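Local coordinates for hemolysin II regulatory protein (Bacillus cereus, PDB 2JJ7) that probably binds DNA as a dimeric TetR-family transcriptional regulator that controls hemolysin II, at residues A37-V41 with A42-Y46; E116-P120 with Y121-S125. All blocks are in the same frame, centred on the assembly; numbering follows the deposited sequence. Where two conformers were deposited one is given.

How the contacts relate
The two contacts come in series along the chain, contact 1 first, and share no helix. The centres of contacts 1 and 2 lie about 27 Å apart. The nearest atoms of contacts 1 and 2 are about 17 Å apart, so the two do not touch. Contact 1 joins the loop after helix 30-37 to the start of helix 41-48, inside the predicted helix-turn-helix motif. Contact 2 joins helix 115-118 to helix 123-126 in the range of the C-terminal TetR-like domain. Contact 1 is at the surface and contact 2 is partly buried, much nearer the centre of the chain. Contact 1 thus lies in the probable DNA-binding end, and contact 2 in the helical body of the C-terminal domain.

Contact 1 of 2, residues A37-V41 with A42-Y46; sequences AKVNV and AMASY
V39 and N40 meet A44 where the turn of the predicted helix-turn-helix motif runs into helix 41-48. In TetR regulators the second helix of the motif is the recognition helix, and helix 41-48 probably is so here; the contact lies at its N-terminal end. Helix 30-37 ends in a Schellman motif, and K38 there has a positive phi of 58°. The chain then extends through V39 and N40 before it coils again.

Backbone bonds dominate the contact. The N40 carbonyl opens the helix. N40 O takes the A44 N-H at 3.2 Å in a fairly straight bond, 165° at the hydrogen. A second, weak bond comes to N40 O from M43 N at 3.0 Å and is strongly bent. One residue on, S45 N gives its hydrogen to V41 O at 2.9 Å. N40 holds the N-cap position, but its side chain makes no capping bond. The amide leads away from the helix.

Apolar packing across the contact is light. V39 places its CG2 branch against A44 CB at 4.1 Å. That branch stands between the backbone N and the carbonyl carbon of V39. A44 is buried, and its methyl group also rests on V41 O. V39 also touches T8 and I12 of helix 5-23. The turn is thus seated against the first helix of the domain. M43 adds only its CB, beside N40 O; the rest of its bent chain leads away.

The S45 hydroxyl folds back on its own helix. With chi1 at 55°, S45 OG has two carbonyl oxygens within hydrogen-bonding distance, V41 O at 3.1 Å and A42 O at 2.9 Å, and which of them takes its one proton is not settled.

Contact 2 of 2, residues E116-P120 with Y121-S125; sequences EKIKP and YFIGS
The Y121 ring lies obliquely against the last turn of helix 115-118. Y121 CE1 is 3.6 Å from K117 O, and Y121 CD1 is equally close to I118 O. The carbonyl carbon of P120 sits near Y121 CG. Chi1 of -55° turns the ring back along the preceding turn, with CG anti to the tyrosine's own carbonyl carbon. The F122 side chain leaves the backbone away from residues 116-120, and its ring meets F90 of helix 79-96 edge-to-face.

The chain breaks its helix over residues 119-122. Helix 115-118 passes into a short 3-10 turn, and F122 is the N-cap of helix 123-126. This break between two short helices lies within the C-terminal TetR-like domain. Y121 N bonds to I118 O at 2.9 Å, with the donor above the carbonyl plane. K119 O is gripped twice, from opposite faces of its plane. F122 N reaches K119 O at 3.3 Å from one face, and G124 N reaches K119 O at 2.9 Å from the other.

Two waters bridge the break. Water 1 donates to I118 O and accepts from I123 N at 3.0 Å. Water 2 donates to P120 O at 2.7 Å and is also hydrogen-bonded to S125 OG, which has a further partner in L68 N.

Apolar contact across the break is between I118 and I123. Both are buried and cross obliquely, with I118 CD1 4.2 Å from I123 CD1. Both also touch E107 of helix 98-109. K119 lays its CG beside G124 N, and its extended chain carries NZ to a salt bridge with E127 OE1.

Contact 1 of 2, residues A37-V41 with A42-Y46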
loop_
_atom_site.group_PDB
_atom_site.type_symbol
_atom_site.label_atom_id
_atom_site.label_comp_id
_atom_site.label_asym_id
_atom_site.label_seq_id
_atom_site.Cartn_x
_atom_site.Cartn_y
_atom_site.Cartn_z
ATOM N N ALA B 37 -2.029 -3.464 -31.252
ATOM C CA ALA B 37 -0.931 -4.188 -31.928
ATOM C C ALA B 37 -0.895 -3.961 -33.444
ATOM O O ALA B 37 0.048 -4.394 -34.124
ATOM C CB ALA B 37 -1.033 -5.699 -31.629
ATOM N N LYS B 38 -1.929 -3.297 -33.955
ATOM C CA LYS B 38 -2.115 -3.062 -35.385
ATOM C C LYS B 38 -2.153 -4.380 -36.161
ATOM O O LYS B 38 -1.548 -4.511 -37.229
ATOM C CB LYS B 38 -1.050 -2.095 -35.935
ATOM C CG LYS B 38 -1.136 -0.685 -35.341
ATOM C CD LYS B 38 -0.626 0.394 -36.307
ATOM C CE LYS B 38 0.805 0.829 -35.991
ATOM N NZ LYS B 38 0.893 1.611 -34.713
ATOM N N VAL B 39 -2.850 -5.365 -35.591
ATOM C CA VAL B 39 -3.068 -6.650 -36.260
ATOM C C VAL B 39 -4.540 -6.990 -36.288
ATOM O O VAL B 39 -5.328 -6.519 -35.463
ATOM C CB VAL B 39 -2.319 -7.851 -35.616
ATOM C CG1 VAL B 39 -0.833 -7.551 -35.420
ATOM C CG2 VAL B 39 -2.981 -8.261 -34.306
ATOM N N ASN B 40 -4.890 -7.801 -37.275
ATOM C CA ASN B 40 -6.252 -8.276 -37.411
ATOM C C ASN B 40 -6.625 -9.130 -36.205
ATOM O O ASN B 40 -5.838 -9.956 -35.748
ATOM C CB ASN B 40 -6.416 -9.027 -38.735
ATOM C CG ASN B 40 -6.359 -8.092 -39.932
ATOM O OD1 ASN B 40 -5.586 -8.294 -40.870
ATOM N ND2 ASN B 40 -7.170 -7.041 -39.890
ATOM N N VAL B 41 -7.820 -8.898 -35.654
ATOM C CA VAL B 41 -8.271 -9.689 -34.490
ATOM C C VAL B 41 -8.119 -11.197 -34.771
ATOM O O VAL B 41 -7.611 -11.928 -33.927
ATOM C CB VAL B 41 -9.722 -9.316 -33.994
ATOM C CG1 VAL B 41 -10.240 -10.318 -32.976
ATOM C CG2 VAL B 41 -9.751 -7.914 -33.357
ATOM N N ALA B 42 -8.505 -11.640 -35.975
ATOM C CA ALA B 42 -8.344 -13.040 -36.401
ATOM C C ALA B 42 -6.937 -13.590 -36.151
ATOM O O ALA B 42 -6.780 -14.684 -35.620
ATOM C CB ALA B 42 -8.723 -13.212 -37.868
ATOM N N MET B 43 -5.915 -12.834 -36.536
ATOM C CA MET B 43 -4.543 -13.303 -36.394
ATOM C C MET B 43 -4.172 -13.423 -34.907
ATOM O O MET B 43 -3.533 -14.392 -34.491
ATOM C CB MET B 43 -3.579 -12.372 -37.140
ATOM C CG MET B 43 -2.178 -12.951 -37.352
ATOM S SD MET B 43 -2.105 -14.414 -38.433
ATOM C CE MET B 43 -2.335 -13.694 -40.021
ATOM N N ALA B 44 -4.610 -12.446 -34.118
ATOM C CA ALA B 44 -4.355 -12.420 -32.684
ATOM C C ALA B 44 -4.997 -13.630 -31.999
ATOM O O ALA B 44 -4.413 -14.220 -31.083
ATOM C CB ALA B 44 -4.861 -11.097 -32.066
ATOM N N SER B 45 -6.190 -14.004 -32.463
ATOM C CA SER B 45 -6.913 -15.128 -31.875
ATOM C C SER B 45 -6.343 -16.453 -32.401
ATOM O O SER B 45 -6.313 -17.445 -31.685
ATOM C CB SER B 45 -8.425 -15.001 -32.108
ATOM O OG SER B 45 -8.710 -14.846 -33.491
ATOM N N TYR B 46 -5.856 -16.457 -33.638
ATOM C CA TYR B 46 -5.128 -17.622 -34.141
ATOM C C TYR B 46 -3.901 -17.933 -33.255
ATOM O O TYR B 46 -3.722 -19.063 -32.818
ATOM C CB TYR B 46 -4.735 -17.452 -35.616
ATOM C CG TYR B 46 -3.904 -18.596 -36.145
ATOM C CD1 TYR B 46 -4.460 -19.873 -36.304
ATOM C CD2 TYR B 46 -2.554 -18.418 -36.459
ATOM C CE1 TYR B 46 -3.697 -20.939 -36.767
ATOM C CE2 TYR B 46 -1.782 -19.480 -36.929
ATOM C CZ TYR B 46 -2.360 -20.730 -37.078
ATOM O OH TYR B 46 -1.604 -21.774 -37.543
#

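Contact 2 of 2, residues E116-P120 with Y121-S125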
loop_
_atom_site.group_PDB
_atom_site.type_symbol
_atom_site.label_atom_id
_atom_site.label_comp_id
_atom_site.label_asym_id
_atom_site.label_seq_id
_atom_site.Cartn_x
_atom_site.Cartn_y
_atom_site.Cartn_z
ATOM N N GLU B 116 -2.855 -19.556 -9.772
ATOM C CA GLU B 116 -2.039 -20.755 -9.810
ATOM C C GLU B 116 -1.127 -20.791 -11.047
ATOM O O GLU B 116 0.049 -21.143 -10.934
ATOM C CB GLU B 116 -2.963 -21.975 -9.751
ATOM C CG GLU B 116 -2.285 -23.337 -9.903
ATOM C CD GLU B 116 -3.257 -24.511 -9.710
ATOM O OE1 GLU B 116 -4.382 -24.297 -9.201
ATOM O OE2 GLU B 116 -2.891 -25.650 -10.063
ATOM N N LYS B 117 -1.666 -20.431 -12.216
ATOM C CA LYS B 117 -0.888 -20.470 -13.462
ATOM C C LYS B 117 0.142 -19.363 -13.606
ATOM O O LYS B 117 1.210 -19.592 -14.163
ATOM C CB LYS B 117 -1.795 -20.471 -14.697
ATOM C CG LYS B 117 -2.489 -21.792 -14.955
ATOM C CD LYS B 117 -1.502 -22.935 -15.165
ATOM C CE LYS B 117 -2.230 -24.271 -15.187
ATOM N NZ LYS B 117 -1.306 -25.414 -14.975
ATOM N N ILE B 118 -0.186 -18.162 -13.136
ATOM C CA ILE B 118 0.721 -17.011 -13.266
ATOM C C ILE B 118 1.746 -16.938 -12.135
ATOM O O ILE B 118 2.775 -16.287 -12.280
ATOM C CB ILE B 118 -0.048 -15.655 -13.364
ATOM C CG1 ILE B 118 -0.856 -15.397 -12.089
ATOM C CG2 ILE B 118 -0.933 -15.606 -14.625
ATOM C CD1 ILE B 118 -1.301 -13.972 -11.936
ATOM N N LYS B 119 1.476 -17.621 -11.024
ATOM C CA LYS B 119 2.308 -17.504 -9.819
ATOM C C LYS B 119 3.817 -17.648 -10.060
ATOM O O LYS B 119 4.583 -16.845 -9.530
ATOM C CB LYS B 119 1.865 -18.510 -8.748
ATOM C CG LYS B 119 2.266 -18.114 -7.347
ATOM C CD LYS B 119 1.931 -19.201 -6.329
ATOM C CE LYS B 119 1.637 -18.572 -4.972
ATOM N NZ LYS B 119 1.815 -19.523 -3.832
ATOM N N PRO B 120 4.257 -18.692 -10.818
ATOM C CA PRO B 120 5.700 -18.859 -11.034
ATOM C C PRO B 120 6.375 -17.662 -11.688
ATOM O O PRO B 120 7.585 -17.495 -11.549
ATOM C CB PRO B 120 5.787 -20.079 -11.955
ATOM C CG PRO B 120 4.558 -20.854 -11.660
ATOM C CD PRO B 120 3.497 -19.836 -11.366
ATOM N N TYR B 121 5.607 -16.833 -12.378
ATOM C CA TYR B 121 6.189 -15.726 -13.132
ATOM C C TYR B 121 6.390 -14.406 -12.370
ATOM O O TYR B 121 6.957 -13.459 -12.907
ATOM C CB TYR B 121 5.406 -15.516 -14.414
ATOM C CG TYR B 121 5.318 -16.775 -15.252
ATOM C CD1 TYR B 121 4.100 -17.404 -15.463
ATOM C CD2 TYR B 121 6.467 -17.353 -15.801
ATOM C CE1 TYR B 121 4.020 -18.565 -16.245
ATOM C CE2 TYR B 121 6.399 -18.508 -16.568
ATOM C CZ TYR B 121 5.178 -19.109 -16.785
ATOM O OH TYR B 121 5.123 -20.253 -17.544
ATOM N N PHE B 122 5.943 -14.343 -11.122
ATOM C CA PHE B 122 6.160 -13.140 -10.311
ATOM C C PHE B 122 5.804 -13.342 -8.841
ATOM O O PHE B 122 6.663 -13.239 -7.965
ATOM C CB PHE B 122 5.385 -11.925 -10.870
ATOM C CG PHE B 122 5.795 -10.622 -10.240
ATOM C CD1 PHE B 122 6.814 -9.862 -10.800
ATOM C CD2 PHE B 122 5.198 -10.185 -9.052
ATOM C CE1 PHE B 122 7.223 -8.660 -10.208
ATOM C CE2 PHE B 122 5.596 -8.994 -8.442
ATOM C CZ PHE B 122 6.618 -8.228 -9.022
ATOM N N ILE B 123 4.535 -13.638 -8.585
ATOM C CA ILE B 123 4.006 -13.637 -7.223
ATOM C C ILE B 123 4.681 -14.666 -6.307
ATOM O O ILE B 123 4.893 -14.390 -5.115
ATOM C CB ILE B 123 2.469 -13.790 -7.220
ATOM C CG1 ILE B 123 1.825 -12.513 -7.747
ATOM C CG2 ILE B 123 1.935 -14.109 -5.804
ATOM C CD1 ILE B 123 0.418 -12.692 -8.342
ATOM N N GLY B 124 5.002 -15.844 -6.857
ATOM C CA GLY B 124 5.653 -16.907 -6.090
ATOM C C GLY B 124 6.923 -16.411 -5.419
ATOM O O GLY B 124 7.123 -16.620 -4.219
ATOM N N SER B 125 7.772 -15.732 -6.187
ATOM C CA SER B 125 9.036 -15.217 -5.682
ATOM C C SER B 125 8.834 -13.984 -4.793
ATOM O O SER B 125 9.560 -13.789 -3.803
ATOM C CB SER B 125 9.975 -14.881 -6.834
ATOM O OG SER B 125 10.362 -16.055 -7.531
HETATM O O HOH W 1 2.488 -13.915 -10.821
HETATM O O HOH W 2 8.157 -16.858 -8.965
#